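Local coordinates for ABC transporter substrate binding protein (Ribose) (Agrobacterium vitis S4, PDB 4WT7) that probably binds sugars or sugar alcohols for uptake by an ABC transporter, and here holds D-allitol in its pocket, at residues A[35-40]-A[52-57]; A[146-151]-A[244-249]; A[255-260]-A[309-314]. One frame throughout, in Å; residues are numbered along the deposited sequence.

All three contacts set a helix against a sheet element or another helix, but in different parts of the two-lobed molecule. Contact 1 is a buried strand-helix contact within one beta-alpha-beta unit of the parallel sheet. Contacts 2 and 3 belong to the other lobe, their centres about 16 Å apart, and are joined by the chain, since strand 246-249 of contact 2 runs on into helix 254-260 of contact 3. Contact 3 is buried and wholly apolar between side chains. Contact 2, only partly buried at the end of a helix, relies on a carboxylate, a phenol and a lysine chain, whereas contact 1 lays an isoleucine against a glutamine amide and a second isoleucine.

Contact 1: residues A[35-40]-A[52-57]; sequences IGISTA and NAQIAE
Ile37 reaches from strand 34-39 to helix 45-60 and divides its two branches between Gln54 and Ile55. Its CG2 lies over the flat face of the Gln54 amide, 3.7 Å from Gln54 OE1 and 3.9 Å from Gln54 CD. The contact is one of van der Waals packing, with the methyl presented to the amide and the two side chains running past each other in opposite directions. Gln54 is extended through CG and then twisted at chi3 (87°), which turns the amide broadside to the methyl; a hydrogen bond from Gln54 NE2 to the backbone oxygen of Ala50 probably keeps it from rotating. The longer branch of Ile37 stays stretched at chi2 (167°) and carries CD1 to the helix backbone, 3.8 Å from Ile55 CA. Beside that carbon, Ile55 CG1 is 3.9 Å from Ile37 CD1, although Ile55 was modelled in two conformers, so this approach is less certain. Val93 and Leu95 of the neighbouring strand also touch Gln54, and Ile283 of helix 275-290 touches it too. Strand, helix and the following strand 64-69 form a right-handed beta-alpha-beta unit of the Rossmann-like lobe found in type I periplasmic binding proteins.

Contact 2: residues A[146-151]-A[244-249]; sequences VSDIGG and EIKTYG
Asp148 turns its carboxylate OD2 to Tyr248 OH across the contact, while its OD1 takes a hydrogen bond from Gln144 NE2, a turn earlier in the same helix. The hydroxyl is modelled as donating to Asp148 OD2, but the separation from Tyr248 OH to Asp148 OD2 is very short at 2.5 Å and the hydroxyl lies too close to a neighbouring atom, so both the length of the bond and the place of the hydroxyl are doubtful. OD2 sits at the edge of the phenol ring and in its plane, while the carboxylate is turned 41° from the ring. The ring extends from strand 246-249 toward the helix end and touches both Leu141 and Leu145. The contact thereby fastens the C-terminal end of helix 134-148 to a central strand of the second lobe's Rossmann-like sheet, where strand 246-249 lies between strands 221-224 and 267-272.

Lys246, two residues before Tyr248 on the same side of the strand, adds its aliphatic chain. Its CD passes 4.0 Å from Asp148 CB, and its CE lies 3.9 Å from Asp148 O. The chain bends only at chi4 (54°), leaving Lys246 NZ 6.3 Å from Asp148 OD2, too far for a salt bridge, although its charge would probably still ease a carboxylate placed at the negative end of a helix dipole. The helix itself closes in a Schellman motif: Gly151 N bonds to Val146 O at 3.0 Å and Gly150 N to Ser147 O, with Gly150 at positive phi (73°). Just before that glycine, Ile149 O accepts a hydrogen bond from Lys220 NZ.

Contact 3: residues A[255-260]-A[309-314]; sequences EVLQLV and QTVNEV
The C-terminal helix 311-318 meets helix 254-260 through a small apolar contact in which Val311 faces Leu257 and Val260. These two residues, three apart in the helix, present one side of it to Val311, which is the most deeply covered of the three. Val311 CG2 comes up to the backbone of Leu257, 3.5 Å from Leu257 O, and is 4.2 Å from Leu257 CB, so the methyl meets the main chain and the root of the leucine side chain. The valine's first torsion (chi1 58°) sets CG1 between the backbone N and the carbonyl carbon and turns CG2 anti to the N, which points that branch at Leu257.

The other half of the contact is made by Val260. Its CG1, anti to its own backbone N (chi1 169°), rests 3.8 Å from Val311 CB and 4.1 Å from Val311 CG1. The side chains of the two valines lie alongside, pointing opposite ways.

Helix 254-260 connects strands 246-249 and 267-272 of the second lobe's sheet, while helix 311-318 follows the antiparallel edge strand 304-307, so the contact brings the C-terminal tail back onto the domain. Ala306 of that edge strand touches both Leu257 and Val311 and so lies against each helix. Val314, one turn after Val311, rests on Ala306 as well. At the end of helix 254-260, Val260 O takes a hydrogen bond from Lys308 NZ.

Contact 1: residues A[35-40]-A[52-57]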
ATOM      1  N   ILE A  35      15.916 -13.539 -12.207  1.00 10.70           N
ATOM      2  CA  ILE A  35      14.599 -13.062 -11.790  1.00 10.09           C
ATOM      3  C   ILE A  35      14.431 -11.560 -12.054  1.00  9.66           C
ATOM      4  O   ILE A  35      15.194 -10.747 -11.514  1.00  9.49           O
ATOM      5  CB  ILE A  35      14.353 -13.334 -10.266  1.00  9.77           C
ATOM      6  CG1 ILE A  35      14.594 -14.806  -9.927  1.00 10.44           C
ATOM      7  CG2 ILE A  35      12.945 -12.901  -9.868  1.00  9.30           C
ATOM      8  CD1 ILE A  35      13.990 -15.795 -10.898  1.00 11.07           C
ATOM      9  N   GLY A  36      13.460 -11.209 -12.900  1.00  9.73           N
ATOM     10  CA  GLY A  36      13.130  -9.825 -13.190  1.00  9.54           C
ATOM     11  C   GLY A  36      12.383  -9.250 -11.995  1.00  8.87           C
ATOM     12  O   GLY A  36      11.406  -9.839 -11.545  1.00  8.73           O
ATOM     13  N   ILE A  37      12.830  -8.108 -11.474  1.00  9.24           N
ATOM     14  CA  ILE A  37      12.111  -7.480 -10.365  1.00  8.75           C
ATOM     15  C   ILE A  37      11.747  -6.066 -10.731  1.00  8.84           C
ATOM     16  O   ILE A  37      12.622  -5.224 -10.826  1.00  9.60           O
ATOM     17  CB  ILE A  37      12.985  -7.440  -9.091  1.00  8.59           C
ATOM     18  CG1 ILE A  37      13.326  -8.855  -8.632  1.00 10.72           C
ATOM     19  CG2 ILE A  37      12.279  -6.689  -7.932  1.00  8.25           C
ATOM     20  CD1 ILE A  37      14.403  -8.859  -7.628  1.00 11.86           C
ATOM     21  N   SER A  38      10.463  -5.809 -10.934  1.00  8.20           N
ATOM     22  CA  SER A  38       9.965  -4.518 -11.435  1.00  8.53           C
ATOM     23  C   SER A  38       9.036  -3.859 -10.429  1.00  8.22           C
ATOM     24  O   SER A  38       8.054  -4.463 -10.015  1.00  8.04           O
ATOM     25  CB  SER A  38       9.194  -4.713 -12.753  1.00  9.14           C
ATOM     26  OG  SER A  38       8.557  -3.514 -13.207  1.00  9.65           O
ATOM     27  N   THR A  39       9.344  -2.612 -10.035  1.00  8.36           N
ATOM     28  CA  THR A  39       8.491  -1.872  -9.102  1.00  8.23           C
ATOM     29  C   THR A  39       7.992  -0.585  -9.760  1.00  8.90           C
ATOM     30  O   THR A  39       8.712   0.015 -10.548  1.00  9.48           O
ATOM     31  CB  THR A  39       9.235  -1.539  -7.793  1.00  8.02           C
ATOM     32  OG1 THR A  39       8.340  -0.911  -6.879  1.00  8.00           O
ATOM     33  CG2 THR A  39      10.404  -0.632  -8.003  1.00  8.54           C
ATOM     34  N   ALA A  40       6.760  -0.170  -9.448  1.00  9.01           N
ATOM     35  CA  ALA A  40       6.263   1.112  -9.932  1.00  9.82           C
ATOM     36  C   ALA A  40       7.154   2.268  -9.401  1.00 10.14           C
ATOM     37  O   ALA A  40       7.376   3.249 -10.098  1.00 11.04           O
ATOM     38  CB  ALA A  40       4.829   1.324  -9.516  1.00  9.97           C
ATOM     39  N   ASN A  52      13.637  -3.646  -2.079  1.00 12.90           N
ATOM     40  CA  ASN A  52      14.940  -4.117  -1.585  1.00 13.40           C
ATOM     41  C   ASN A  52      14.962  -5.575  -1.070  1.00 13.10           C
ATOM     42  O   ASN A  52      15.919  -6.331  -1.314  1.00 12.88           O
ATOM     43  CB  ASN A  52      15.487  -3.160  -0.512  1.00 11.59           C
ATOM     44  CG  ASN A  52      15.996  -1.871  -1.122  1.00 13.45           C
ATOM     45  OD1 ASN A  52      16.155  -1.785  -2.330  1.00 11.54           O
ATOM     46  ND2 ASN A  52      16.254  -0.864  -0.289  1.00 14.36           N
ATOM     47  N   ALA A  53      13.906  -5.968  -0.374  1.00 12.36           N
ATOM     48  CA  ALA A  53      13.852  -7.293   0.219  1.00 11.97           C
ATOM     49  C   ALA A  53      13.721  -8.360  -0.852  1.00 13.00           C
ATOM     50  O   ALA A  53      14.120  -9.494  -0.637  1.00 13.43           O
ATOM     51  CB  ALA A  53      12.684  -7.388   1.189  1.00 12.64           C
ATOM     52  N   GLN A  54      13.127  -8.024  -1.991  1.00  9.07           N
ATOM     53  CA  GLN A  54      13.063  -8.987  -3.091  1.00  9.08           C
ATOM     54  C   GLN A  54      14.478  -9.184  -3.665  1.00  9.29           C
ATOM     55  O   GLN A  54      14.943 -10.303  -3.883  1.00  9.37           O
ATOM     56  CB  GLN A  54      12.163  -8.470  -4.217  1.00  9.00           C
ATOM     57  CG  GLN A  54      10.706  -8.623  -4.019  1.00  8.81           C
ATOM     58  CD  GLN A  54       9.925  -7.950  -5.132  1.00  8.76           C
ATOM     59  OE1 GLN A  54       9.675  -8.552  -6.173  1.00  8.75           O
ATOM     60  NE2 GLN A  54       9.558  -6.678  -4.926  1.00  8.74           N
ATOM     61  N   ILE A  55      15.157  -8.078  -3.890  0.93 10.58           N
ATOM     62  CA  ILE A  55      16.478  -8.118  -4.471  0.93 11.82           C
ATOM     63  C   ILE A  55      17.374  -8.931  -3.539  0.93 11.55           C
ATOM     64  O   ILE A  55      18.054  -9.857  -3.968  0.93 13.12           O
ATOM     65  CB  ILE A  55      16.992  -6.692  -4.635  0.93 11.43           C
ATOM     66  CG1 ILE A  55      16.223  -5.999  -5.764  0.93 12.71           C
ATOM     67  CG2 ILE A  55      18.487  -6.676  -4.862  0.93 10.82           C
ATOM     68  CD1 ILE A  55      16.518  -4.504  -5.915  0.93 10.92           C
ATOM     69  N   ALA A  56      17.339  -8.584  -2.253  1.00 12.59           N
ATOM     70  CA  ALA A  56      18.113  -9.281  -1.237  1.00 13.09           C
ATOM     71  C   ALA A  56      17.827 -10.768  -1.293  1.00 11.33           C
ATOM     72  O   ALA A  56      18.749 -11.576  -1.289  1.00 14.36           O
ATOM     73  CB  ALA A  56      17.784  -8.731   0.155  1.00 13.27           C
ATOM     74  N   GLU A  57      16.550 -11.129  -1.328  1.00 10.99           N
ATOM     75  CA  GLU A  57      16.157 -12.528  -1.234  1.00 10.29           C
ATOM     76  C   GLU A  57      16.575 -13.305  -2.483  1.00 11.57           C
ATOM     77  O   GLU A  57      16.966 -14.464  -2.397  1.00 12.28           O
ATOM     78  CB  GLU A  57      14.656 -12.659  -0.992  1.00 10.44           C
ATOM     79  CG  GLU A  57      14.194 -14.077  -0.662  1.00 13.14           C
ATOM     80  CD  GLU A  57      14.789 -14.662   0.629  1.00 12.01           C
ATOM     81  OE1 GLU A  57      15.693 -14.050   1.245  1.00 11.90           O
ATOM     82  OE2 GLU A  57      14.347 -15.760   1.012  1.00 11.45           O
TER

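Contact 2: residues A[146-151]-A[244-249]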
ATOM      1  N   VAL A 146     -15.012   4.723  12.654  1.00 20.11           N
ATOM      2  CA  VAL A 146     -16.409   4.913  13.053  1.00 17.99           C
ATOM      3  C   VAL A 146     -16.552   4.955  14.584  1.00 20.72           C
ATOM      4  O   VAL A 146     -17.107   5.922  15.160  1.00 19.68           O
ATOM      5  CB  VAL A 146     -17.323   3.816  12.429  1.00 21.30           C
ATOM      6  CG1 VAL A 146     -18.686   3.763  13.122  1.00 20.36           C
ATOM      7  CG2 VAL A 146     -17.507   4.067  10.930  1.00 17.50           C
ATOM      8  N   SER A 147     -16.056   3.921  15.247  1.00 12.96           N
ATOM      9  CA  SER A 147     -16.016   3.927  16.717  1.00 15.99           C
ATOM     10  C   SER A 147     -15.414   5.254  17.238  1.00 17.48           C
ATOM     11  O   SER A 147     -16.024   5.944  18.050  1.00 17.79           O
ATOM     12  CB  SER A 147     -15.274   2.688  17.235  1.00 16.15           C
ATOM     13  OG  SER A 147     -14.923   2.797  18.608  1.00 21.44           O
ATOM     14  N   ASP A 148     -14.268   5.650  16.699  1.00 16.25           N
ATOM     15  CA  ASP A 148     -13.568   6.842  17.155  1.00 15.63           C
ATOM     16  C   ASP A 148     -14.396   8.125  17.067  1.00 17.86           C
ATOM     17  O   ASP A 148     -14.223   9.053  17.889  1.00 18.00           O
ATOM     18  CB  ASP A 148     -12.304   7.065  16.327  1.00 14.72           C
ATOM     19  CG  ASP A 148     -11.091   6.256  16.811  1.00 15.06           C
ATOM     20  OD1 ASP A 148     -11.185   5.458  17.764  1.00 14.33           O
ATOM     21  OD2 ASP A 148     -10.024   6.423  16.191  1.00 15.50           O
ATOM     22  N   ILE A 149     -15.225   8.234  16.034  1.00 17.62           N
ATOM     23  CA  ILE A 149     -15.984   9.464  15.830  1.00 17.46           C
ATOM     24  C   ILE A 149     -17.421   9.344  16.326  1.00 19.22           C
ATOM     25  O   ILE A 149     -18.246  10.198  16.043  1.00 18.27           O
ATOM     26  CB  ILE A 149     -15.995   9.970  14.358  1.00 17.74           C
ATOM     27  CG1 ILE A 149     -16.804   9.044  13.445  1.00 17.70           C
ATOM     28  CG2 ILE A 149     -14.578  10.191  13.827  1.00 17.87           C
ATOM     29  CD1 ILE A 149     -17.061   9.677  12.098  1.00 18.82           C
ATOM     30  N   GLY A 150     -17.702   8.317  17.111  1.00 25.19           N
ATOM     31  CA  GLY A 150     -19.005   8.185  17.713  1.00 25.36           C
ATOM     32  C   GLY A 150     -20.096   7.791  16.737  1.00 27.92           C
ATOM     33  O   GLY A 150     -21.284   7.929  17.052  1.00 28.46           O
ATOM     34  N   GLY A 151     -19.722   7.282  15.563  1.00 16.85           N
ATOM     35  CA  GLY A 151     -20.711   6.765  14.661  1.00 16.55           C
ATOM     36  C   GLY A 151     -21.397   7.878  13.899  1.00 16.88           C
ATOM     37  O   GLY A 151     -22.446   7.655  13.274  1.00 16.88           O
ATOM     38  N   GLU A 244      -8.831  18.491  16.703  1.00 20.36           N
ATOM     39  CA  GLU A 244      -9.994  17.710  17.084  1.00 20.18           C
ATOM     40  C   GLU A 244     -10.200  16.647  15.998  1.00 19.30           C
ATOM     41  O   GLU A 244     -10.735  15.566  16.259  1.00 18.86           O
ATOM     42  CB  GLU A 244     -11.232  18.595  17.237  1.00 21.03           C
ATOM     43  CG  GLU A 244     -11.799  19.155  15.927  1.00 21.16           C
ATOM     44  CD  GLU A 244     -11.082  20.394  15.424  1.00 21.70           C
ATOM     45  OE1 GLU A 244     -10.098  20.864  16.038  1.00 21.97           O
ATOM     46  OE2 GLU A 244     -11.522  20.921  14.410  1.00 21.93           O
ATOM     47  N   ILE A 245      -9.736  16.953  14.790  1.00 19.09           N
ATOM     48  CA  ILE A 245      -9.884  16.041  13.640  1.00 18.33           C
ATOM     49  C   ILE A 245      -8.912  14.859  13.740  1.00 17.51           C
ATOM     50  O   ILE A 245      -7.735  15.066  14.039  1.00 17.51           O
ATOM     51  CB  ILE A 245      -9.622  16.793  12.317  1.00 18.48           C
ATOM     52  CG1 ILE A 245     -10.640  17.923  12.141  1.00 19.35           C
ATOM     53  CG2 ILE A 245      -9.670  15.846  11.130  1.00 17.73           C
ATOM     54  CD1 ILE A 245     -10.320  18.860  11.011  1.00 19.72           C
ATOM     55  N   LYS A 246      -9.394  13.638  13.488  1.00 17.45           N
ATOM     56  CA  LYS A 246      -8.556  12.424  13.592  1.00 18.86           C
ATOM     57  C   LYS A 246      -8.152  11.886  12.222  1.00 18.61           C
ATOM     58  O   LYS A 246      -8.948  11.895  11.284  1.00 18.53           O
ATOM     59  CB  LYS A 246      -9.306  11.311  14.339  1.00 16.48           C
ATOM     60  CG  LYS A 246      -9.583  11.625  15.825  1.00 17.91           C
ATOM     61  CD  LYS A 246     -10.598  10.641  16.440  1.00 17.03           C
ATOM     62  CE  LYS A 246     -10.757  10.860  17.936  1.00 21.92           C
ATOM     63  NZ  LYS A 246     -11.081  12.264  18.206  1.00 27.18           N
ATOM     64  N   THR A 247      -6.929  11.378  12.105  1.00 15.08           N
ATOM     65  CA  THR A 247      -6.491  10.835  10.815  1.00 14.54           C
ATOM     66  C   THR A 247      -6.256   9.323  10.843  1.00 13.83           C
ATOM     67  O   THR A 247      -5.989   8.736  11.893  1.00 13.74           O
ATOM     68  CB  THR A 247      -5.252  11.592  10.245  1.00 14.71           C
ATOM     69  OG1 THR A 247      -4.042  11.158  10.898  1.00 14.52           O
ATOM     70  CG2 THR A 247      -5.432  13.103  10.452  1.00 15.53           C
ATOM     71  N   TYR A 248      -6.340   8.717   9.652  1.00 13.39           N
ATOM     72  CA  TYR A 248      -6.354   7.262   9.524  1.00 12.78           C
ATOM     73  C   TYR A 248      -5.595   6.832   8.278  1.00 12.36           C
ATOM     74  O   TYR A 248      -5.681   7.488   7.260  1.00 12.52           O
ATOM     75  CB  TYR A 248      -7.809   6.775   9.437  1.00 12.79           C
ATOM     76  CG  TYR A 248      -8.570   7.049  10.699  1.00 13.23           C
ATOM     77  CD1 TYR A 248      -8.536   6.154  11.769  1.00 13.11           C
ATOM     78  CD2 TYR A 248      -9.280   8.222  10.851  1.00 13.85           C
ATOM     79  CE1 TYR A 248      -9.206   6.406  12.929  1.00 13.58           C
ATOM     80  CE2 TYR A 248      -9.936   8.512  12.052  1.00 14.33           C
ATOM     81  CZ  TYR A 248      -9.895   7.601  13.082  1.00 14.19           C
ATOM     82  OH  TYR A 248     -10.566   7.880  14.251  1.00 14.74           O
ATOM     83  N   GLY A 249      -4.854   5.725   8.373  1.00 11.89           N
ATOM     84  CA  GLY A 249      -4.132   5.213   7.224  1.00 11.52           C
ATOM     85  C   GLY A 249      -3.541   3.811   7.360  1.00 11.02           C
ATOM     86  O   GLY A 249      -3.801   3.070   8.322  1.00 10.92           O
TER

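Contact 3: residues A[255-260]-A[309-314]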
ATOM      1  N   GLU A 255       7.768   6.977  10.468  1.00 15.86           N
ATOM      2  CA  GLU A 255       7.494   8.381  10.728  1.00 16.18           C
ATOM      3  C   GLU A 255       6.022   8.625  11.113  1.00 17.31           C
ATOM      4  O   GLU A 255       5.728   9.548  11.857  1.00 16.91           O
ATOM      5  CB  GLU A 255       7.935   9.234   9.539  1.00 19.56           C
ATOM      6  CG  GLU A 255       7.255   8.862   8.188  1.00 27.06           C
ATOM      7  CD  GLU A 255       8.023   7.809   7.307  1.00 27.15           C
ATOM      8  OE1 GLU A 255       8.596   6.795   7.824  1.00 20.56           O
ATOM      9  OE2 GLU A 255       8.021   8.023   6.062  1.00 28.41           O
ATOM     10  N   VAL A 256       5.096   7.781  10.650  1.00 13.68           N
ATOM     11  CA  VAL A 256       3.671   7.967  10.977  1.00 13.55           C
ATOM     12  C   VAL A 256       3.250   7.238  12.243  1.00 13.42           C
ATOM     13  O   VAL A 256       2.470   7.768  13.035  1.00 13.71           O
ATOM     14  CB  VAL A 256       2.741   7.510   9.814  1.00 13.02           C
ATOM     15  CG1 VAL A 256       1.279   7.679  10.183  1.00 12.97           C
ATOM     16  CG2 VAL A 256       3.061   8.309   8.583  1.00 13.25           C
ATOM     17  N   LEU A 257       3.782   6.035  12.440  1.00 13.07           N
ATOM     18  CA  LEU A 257       3.594   5.298  13.692  1.00 13.07           C
ATOM     19  C   LEU A 257       3.978   6.136  14.901  1.00 13.77           C
ATOM     20  O   LEU A 257       3.291   6.113  15.919  1.00 13.95           O
ATOM     21  CB  LEU A 257       4.428   4.029  13.689  1.00 12.78           C
ATOM     22  CG  LEU A 257       3.883   2.917  12.799  1.00 12.11           C
ATOM     23  CD1 LEU A 257       4.575   1.619  13.050  1.00 11.91           C
ATOM     24  CD2 LEU A 257       2.376   2.764  12.982  1.00 11.90           C
ATOM     25  N   GLN A 258       5.072   6.875  14.774  1.00 14.53           N
ATOM     26  CA  GLN A 258       5.527   7.717  15.872  1.00 16.92           C
ATOM     27  C   GLN A 258       4.607   8.915  16.082  1.00 15.70           C
ATOM     28  O   GLN A 258       4.529   9.432  17.175  1.00 16.13           O
ATOM     29  CB  GLN A 258       6.993   8.112  15.708  1.00 20.98           C
ATOM     30  CG  GLN A 258       7.302   9.089  14.587  1.00 22.62           C
ATOM     31  CD  GLN A 258       8.814   9.122  14.274  1.00 26.38           C
ATOM     32  OE1 GLN A 258       9.466   8.076  14.296  1.00 27.05           O
ATOM     33  NE2 GLN A 258       9.373  10.326  14.016  1.00 26.76           N
ATOM     34  N   LEU A 259       3.849   9.304  15.058  1.00 15.73           N
ATOM     35  CA  LEU A 259       2.772  10.273  15.257  1.00 15.44           C
ATOM     36  C   LEU A 259       1.596   9.653  16.031  1.00 16.26           C
ATOM     37  O   LEU A 259       1.053  10.254  16.973  1.00 15.70           O
ATOM     38  CB  LEU A 259       2.282  10.869  13.923  1.00 15.77           C
ATOM     39  CG  LEU A 259       3.215  11.784  13.121  1.00 19.97           C
ATOM     40  CD1 LEU A 259       2.473  12.361  11.947  1.00 18.70           C
ATOM     41  CD2 LEU A 259       3.790  12.930  13.946  1.00 22.48           C
ATOM     42  N   VAL A 260       1.196   8.445  15.628  1.00 14.51           N
ATOM     43  CA  VAL A 260       0.139   7.731  16.327  1.00 14.34           C
ATOM     44  C   VAL A 260       0.492   7.615  17.822  1.00 14.82           C
ATOM     45  O   VAL A 260      -0.386   7.674  18.695  1.00 15.09           O
ATOM     46  CB  VAL A 260      -0.066   6.317  15.710  1.00 13.61           C
ATOM     47  CG1 VAL A 260      -0.961   5.446  16.584  1.00 13.54           C
ATOM     48  CG2 VAL A 260      -0.613   6.425  14.304  1.00 13.22           C
ATOM     49  N   GLN A 309      -3.418   3.358  21.617  1.00 28.00           N
ATOM     50  CA  GLN A 309      -3.113   2.347  22.630  1.00 29.12           C
ATOM     51  C   GLN A 309      -2.180   1.219  22.157  1.00 29.69           C
ATOM     52  O   GLN A 309      -1.336   0.755  22.915  1.00 29.11           O
ATOM     53  CB  GLN A 309      -4.401   1.712  23.162  1.00 32.47           C
ATOM     54  CG  GLN A 309      -5.253   2.641  24.012  1.00 36.47           C
ATOM     55  CD  GLN A 309      -5.694   3.909  23.262  1.00 38.88           C
ATOM     56  OE1 GLN A 309      -6.173   3.846  22.111  1.00 38.98           O
ATOM     57  NE2 GLN A 309      -5.531   5.067  23.914  1.00 36.77           N
ATOM     58  N   THR A 310      -2.347   0.741  20.926  1.00 17.93           N
ATOM     59  CA  THR A 310      -1.611  -0.431  20.504  1.00 17.75           C
ATOM     60  C   THR A 310      -0.296  -0.161  19.779  1.00 17.30           C
ATOM     61  O   THR A 310       0.428  -1.086  19.502  1.00 17.27           O
ATOM     62  CB  THR A 310      -2.470  -1.297  19.578  1.00 17.28           C
ATOM     63  OG1 THR A 310      -2.829  -0.527  18.420  1.00 16.81           O
ATOM     64  CG2 THR A 310      -3.724  -1.771  20.318  1.00 17.94           C
ATOM     65  N   VAL A 311       0.027   1.096  19.483  1.00 17.06           N
ATOM     66  CA  VAL A 311       1.174   1.363  18.630  1.00 16.70           C
ATOM     67  C   VAL A 311       2.473   0.820  19.227  1.00 17.27           C
ATOM     68  O   VAL A 311       3.274   0.248  18.511  1.00 17.08           O
ATOM     69  CB  VAL A 311       1.294   2.857  18.243  1.00 16.54           C
ATOM     70  CG1 VAL A 311       1.401   3.751  19.488  1.00 17.24           C
ATOM     71  CG2 VAL A 311       2.486   3.055  17.320  1.00 16.32           C
ATOM     72  N   ASN A 312       2.686   0.969  20.533  1.00 18.09           N
ATOM     73  CA  ASN A 312       3.875   0.384  21.137  1.00 18.81           C
ATOM     74  C   ASN A 312       4.011  -1.108  20.831  1.00 18.82           C
ATOM     75  O   ASN A 312       5.037  -1.545  20.348  1.00 18.88           O
ATOM     76  CB  ASN A 312       3.870   0.593  22.659  1.00 19.81           C
ATOM     77  CG  ASN A 312       5.120   0.051  23.324  1.00 20.74           C
ATOM     78  OD1 ASN A 312       6.211   0.511  23.044  1.00 20.88           O
ATOM     79  ND2 ASN A 312       4.963  -0.931  24.202  1.00 21.51           N
ATOM     80  N   GLU A 313       2.999  -1.906  21.121  1.00 22.25           N
ATOM     81  CA  GLU A 313       3.166  -3.328  20.901  1.00 22.46           C
ATOM     82  C   GLU A 313       3.229  -3.657  19.417  1.00 25.35           C
ATOM     83  O   GLU A 313       3.885  -4.612  19.036  1.00 27.38           O
ATOM     84  CB  GLU A 313       2.104  -4.154  21.615  1.00 27.65           C
ATOM     85  CG  GLU A 313       0.682  -3.765  21.298  1.00 33.68           C
ATOM     86  CD  GLU A 313      -0.337  -4.740  21.898  1.00 35.96           C
ATOM     87  OE1 GLU A 313      -0.091  -5.976  21.827  1.00 35.76           O
ATOM     88  OE2 GLU A 313      -1.362  -4.252  22.445  1.00 34.72           O
ATOM     89  N   VAL A 314       2.581  -2.854  18.574  1.00 17.27           N
ATOM     90  CA  VAL A 314       2.760  -2.989  17.134  1.00 16.47           C
ATOM     91  C   VAL A 314       4.172  -2.596  16.713  1.00 16.56           C
ATOM     92  O   VAL A 314       4.843  -3.350  16.019  1.00 17.49           O
ATOM     93  CB  VAL A 314       1.719  -2.156  16.361  1.00 15.75           C
ATOM     94  CG1 VAL A 314       1.893  -2.355  14.857  1.00 15.04           C
ATOM     95  CG2 VAL A 314       0.325  -2.569  16.779  1.00 15.83           C
TER